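Side-chain contacts in BsaWI endonuclease (Geobacillus stearothermophilus, PDB 4ZSF), which is a PD-(D/E)XK-type restriction endonuclease that binds DNA and calcium ions and probably cuts the DNA in a metal-dependent way: residues S65-D69 and P70-Q74; P45-A49 and A50-K54. All coordinates share one frame; numbering follows the deposited sequence. Where two conformers were deposited one is given.

Contact 1 of 2, residues S65-D69 and P70-Q74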
loop_
_atom_site.group_PDB
_atom_site.type_symbol
_atom_site.label_atom_id
_atom_site.label_comp_id
_atom_site.label_asym_id
_atom_site.label_seq_id
_atom_site.Cartn_x
_atom_site.Cartn_y
_atom_site.Cartn_z
ATOM N N SER A 65 16.092 -14.715 7.157
ATOM C CA SER A 65 16.270 -15.342 5.823
ATOM C C SER A 65 17.436 -16.297 5.716
ATOM O O SER A 65 17.501 -17.079 4.743
ATOM C CB SER A 65 16.458 -14.262 4.735
ATOM O OG SER A 65 17.734 -13.625 4.900
ATOM N N GLY A 66 18.408 -16.195 6.630
ATOM C CA GLY A 66 19.670 -16.920 6.493
ATOM C C GLY A 66 20.686 -16.295 5.539
ATOM O O GLY A 66 21.799 -16.790 5.351
ATOM N N ILE A 67 20.310 -15.177 4.944
ATOM C CA ILE A 67 21.149 -14.440 3.997
ATOM C C ILE A 67 21.801 -13.198 4.592
ATOM O O ILE A 67 21.124 -12.277 5.059
ATOM C CB ILE A 67 20.302 -14.034 2.762
ATOM C CG1 ILE A 67 19.840 -15.326 2.110
ATOM C CG2 ILE A 67 21.159 -13.257 1.753
ATOM C CD1 ILE A 67 18.496 -15.348 1.747
ATOM N N ALA A 68 23.135 -13.160 4.545
ATOM C CA ALA A 68 23.859 -12.067 5.174
ATOM C C ALA A 68 24.329 -11.070 4.128
ATOM O O ALA A 68 24.768 -9.966 4.483
ATOM C CB ALA A 68 25.062 -12.606 5.980
ATOM N N ASP A 69 24.261 -11.487 2.857
ATOM C CA ASP A 69 24.823 -10.756 1.711
ATOM C C ASP A 69 23.882 -9.625 1.294
ATOM O O ASP A 69 22.802 -9.888 0.782
ATOM C CB ASP A 69 25.041 -11.731 0.541
ATOM C CG ASP A 69 25.780 -11.107 -0.637
ATOM O OD1 ASP A 69 25.895 -9.871 -0.717
ATOM O OD2 ASP A 69 26.270 -11.877 -1.491
ATOM N N PRO A 70 24.282 -8.368 1.520
ATOM C CA PRO A 70 23.310 -7.297 1.280
ATOM C C PRO A 70 23.003 -7.147 -0.209
ATOM O O PRO A 70 21.945 -6.595 -0.582
ATOM C CB PRO A 70 24.007 -6.051 1.839
ATOM C CG PRO A 70 25.546 -6.419 1.741
ATOM C CD PRO A 70 25.582 -7.878 2.030
ATOM N N ASP A 71 23.910 -7.625 -1.051
ATOM C CA ASP A 71 23.704 -7.533 -2.491
ATOM C C ASP A 71 22.609 -8.493 -2.964
ATOM O O ASP A 71 21.802 -8.141 -3.826
ATOM C CB ASP A 71 25.025 -7.797 -3.233
ATOM C CG ASP A 71 24.859 -7.733 -4.741
ATOM O OD1 ASP A 71 24.544 -6.635 -5.258
ATOM O OD2 ASP A 71 25.035 -8.777 -5.419
ATOM N N ILE A 72 22.571 -9.697 -2.400
ATOM C CA ILE A 72 21.545 -10.662 -2.759
ATOM C C ILE A 72 20.181 -10.044 -2.384
ATOM O O ILE A 72 19.195 -10.030 -3.162
ATOM C CB ILE A 72 21.764 -12.010 -2.016
ATOM C CG1 ILE A 72 23.059 -12.698 -2.453
ATOM C CG2 ILE A 72 20.568 -12.927 -2.213
ATOM C CD1 ILE A 72 23.157 -12.985 -3.930
ATOM N N ILE A 73 20.129 -9.525 -1.169
ATOM C CA ILE A 73 18.879 -8.992 -0.660
ATOM C C ILE A 73 18.396 -7.835 -1.541
ATOM O O ILE A 73 17.207 -7.782 -1.914
ATOM C CB ILE A 73 19.058 -8.542 0.822
ATOM C CG1 ILE A 73 19.187 -9.814 1.653
ATOM C CG2 ILE A 73 17.822 -7.723 1.289
ATOM C CD1 ILE A 73 19.657 -9.563 3.013
ATOM N N GLN A 74 19.307 -6.932 -1.863
ATOM C CA GLN A 74 18.933 -5.783 -2.661
ATOM C C GLN A 74 18.389 -6.264 -4.018
ATOM O O GLN A 74 17.344 -5.791 -4.476
ATOM C CB GLN A 74 20.127 -4.831 -2.841
ATOM C CG GLN A 74 19.833 -3.600 -3.703
ATOM C CD GLN A 74 21.017 -2.675 -3.874
ATOM O OE1 GLN A 74 22.150 -3.115 -4.094
ATOM N NE2 GLN A 74 20.759 -1.373 -3.794
#

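Contact 2 of 2, residues P45-A49 and A50-K54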
loop_
_atom_site.group_PDB
_atom_site.type_symbol
_atom_site.label_atom_id
_atom_site.label_comp_id
_atom_site.label_asym_id
_atom_site.label_seq_id
_atom_site.Cartn_x
_atom_site.Cartn_y
_atom_site.Cartn_z
ATOM N N PRO A 45 28.282 7.370 18.804
ATOM C CA PRO A 45 27.601 8.673 18.758
ATOM C C PRO A 45 27.845 9.452 17.490
ATOM O O PRO A 45 27.061 10.296 17.116
ATOM C CB PRO A 45 28.205 9.439 19.944
ATOM C CG PRO A 45 29.005 8.445 20.737
ATOM C CD PRO A 45 29.340 7.305 19.829
ATOM N N ASN A 46 28.944 9.185 16.801
ATOM C CA ASN A 46 29.214 9.967 15.616
ATOM C C ASN A 46 28.785 9.274 14.340
ATOM O O ASN A 46 29.037 9.771 13.248
ATOM C CB ASN A 46 30.714 10.328 15.533
ATOM C CG ASN A 46 31.168 11.163 16.701
ATOM O OD1 ASN A 46 30.403 11.969 17.234
ATOM N ND2 ASN A 46 32.396 10.935 17.144
ATOM N N VAL A 47 28.097 8.141 14.448
ATOM C CA VAL A 47 27.580 7.486 13.237
ATOM C C VAL A 47 26.131 7.932 12.991
ATOM O O VAL A 47 25.387 8.066 13.955
ATOM C CB VAL A 47 27.664 5.974 13.380
ATOM C CG1 VAL A 47 27.066 5.297 12.142
ATOM C CG2 VAL A 47 29.130 5.554 13.564
ATOM N N GLU A 48 25.747 8.158 11.744
ATOM C CA GLU A 48 24.396 8.679 11.426
ATOM C C GLU A 48 23.344 7.640 11.869
ATOM O O GLU A 48 23.532 6.468 11.631
ATOM C CB GLU A 48 24.274 8.999 9.947
ATOM C CG GLU A 48 24.862 10.354 9.563
ATOM C CD GLU A 48 24.991 10.580 8.052
ATOM O OE1 GLU A 48 24.664 9.649 7.283
ATOM O OE2 GLU A 48 25.429 11.696 7.625
ATOM N N ALA A 49 22.283 8.059 12.565
ATOM C CA ALA A 49 21.326 7.100 13.108
ATOM C C ALA A 49 20.736 6.246 11.975
ATOM O O ALA A 49 20.487 5.028 12.162
ATOM C CB ALA A 49 20.202 7.830 13.888
ATOM N N ALA A 50 20.581 6.834 10.781
ATOM C CA ALA A 50 20.052 6.074 9.646
ATOM C C ALA A 50 20.971 4.923 9.257
ATOM O O ALA A 50 20.493 3.876 8.819
ATOM C CB ALA A 50 19.819 6.984 8.442
ATOM N N GLU A 51 22.281 5.093 9.425
ATOM C CA GLU A 51 23.209 4.016 9.078
ATOM C C GLU A 51 23.128 2.873 10.095
ATOM O O GLU A 51 23.272 1.687 9.768
ATOM C CB GLU A 51 24.637 4.571 9.015
ATOM C CG GLU A 51 24.816 5.474 7.838
ATOM C CD GLU A 51 24.683 4.721 6.520
ATOM O OE1 GLU A 51 25.303 3.641 6.380
ATOM O OE2 GLU A 51 23.943 5.193 5.626
ATOM N N ILE A 52 23.029 3.244 11.361
ATOM C CA ILE A 52 22.778 2.247 12.393
ATOM C C ILE A 52 21.486 1.434 12.116
ATOM O O ILE A 52 21.465 0.185 12.219
ATOM C CB ILE A 52 22.716 2.952 13.756
ATOM C CG1 ILE A 52 24.113 3.550 14.014
ATOM C CG2 ILE A 52 22.401 1.932 14.840
ATOM C CD1 ILE A 52 24.214 4.178 15.374
ATOM N N TRP A 53 20.424 2.129 11.775
ATOM C CA TRP A 53 19.151 1.460 11.479
ATOM C C TRP A 53 19.351 0.474 10.334
ATOM O O TRP A 53 18.822 -0.610 10.360
ATOM C CB TRP A 53 18.097 2.492 11.072
ATOM C CG TRP A 53 16.655 1.999 11.063
ATOM C CD1 TRP A 53 15.796 1.957 9.987
ATOM C CD2 TRP A 53 15.898 1.584 12.202
ATOM N NE1 TRP A 53 14.555 1.542 10.412
ATOM C CE2 TRP A 53 14.593 1.280 11.753
ATOM C CE3 TRP A 53 16.197 1.436 13.562
ATOM C CZ2 TRP A 53 13.584 0.879 12.620
ATOM C CZ3 TRP A 53 15.203 1.010 14.427
ATOM C CH2 TRP A 53 13.896 0.705 13.931
ATOM N N LYS A 54 20.132 0.871 9.320
ATOM C CA LYS A 54 20.428 -0.077 8.220
ATOM C C LYS A 54 21.221 -1.326 8.652
ATOM O O LYS A 54 21.029 -2.402 8.117
ATOM C CB LYS A 54 21.222 0.648 7.104
ATOM C CG LYS A 54 20.391 1.597 6.328
ATOM C CD LYS A 54 21.285 2.221 5.240
#

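Contact 1 of 2, residues S65-D69 and P70-Q74
The carboxylate of D69 lies over the first turn of the helix that P70 begins. D71 N comes to one face of it, 41° out of the carboxylate plane, and gives OD1 a hydrogen bond of 3.0 Å. The N-H...O angle is 143°, so the bond is bent. I72 CG1 lies against the same face, 3.5 Å from D69 OD2 and nearly as close to D69 CG. The two side chains cross at about a right angle. D69 CG is anti to the backbone N (chi1 -173°), which carries the carboxylate forward over the helix start. With an alanine here, D71 N would probably lose its capping acceptor and the flank of I72 CG1 its cover. D71 turns its own carboxylate to K75, and this salt bridge probably eases the like charge of the two aspartates.

The backbone adds weaker support. D69 O takes weak bonds from I72 N and from I73 N. I67 closes the apolar side of the turn. Its CG2 branch, anti to the backbone N, lies 4.0 Å from I72 CB and equally far from I73 CG1. Both I67 and I73 also pack on V76 of the second subunit. Before the turn, I67 N bonds to S65 OG at 3.0 Å, an ST turn, and OG is also bonded to M61 O. G66, with positive phi, is the first residue to leave the preceding helix. The whole is a tight helix-to-helix connection, with D69 as the N-cap of helix 70-103 and P70 as its first residue.

Contact 2 of 2, residues P45-A49 and A50-K54
This is a local helix-start contact, with E48 as the N-cap residue of helix 49-65. It lies where the loop after helix 25-43 enters that helix, in the all-helical N-terminal part of the chain. The cap rests on backbone bonds and on apolar packing by V47.

V47 reaches forward onto the first turn. Its CG1 is anti to the backbone N (chi1 177°), and this puts the methyl 3.9 Å from I52 CG1. The same methyl lies 4.0 Å from E51 CB, and there the two side chains cross at about a right angle. F3 of helix 3-22 packs on V47, E51 and I52, and I52 also meets M37 and A40 of helix 25-43. The apolar patch at the cap thus joins three helices. The E48 and E51 chains touch only through their aliphatic parts, E48 CB to E51 CG at 4.1 Å. Their carboxylates are near each other but not in contact.

A49 and W53 face the second subunit. Both pack on its L194, and the W53 ring meets the ring of its W83 with the planes at about 55°. A49 O accepts from W53 N at 2.9 Å. One carbonyl serves two donors: E48 O takes I52 N at 3.3 Å, nearly in line with the C=O bond, and E51 N at 2.9 Å from above the carbonyl plane.

In the fold
Contact 2 comes first along the chain and contact 1 follows it. Helix 49-65 links them: contact 2 forms its N-terminal start, and contact 1 begins at its last residue and turns into helix 70-103. Their centres are 20 Å apart and their nearest atoms about 8 Å, so they do not touch. Both lie far from the centre of the chain, on the same side of it, away from the mixed sheet and the calcium-binding residue of the nuclease part. Each packs against the second subunit. The nearest atom of contact 1 lies about 6 Å from the bound DNA, that of contact 2 about 7 Å. Together they mark both ends of one helix at the subunit interface.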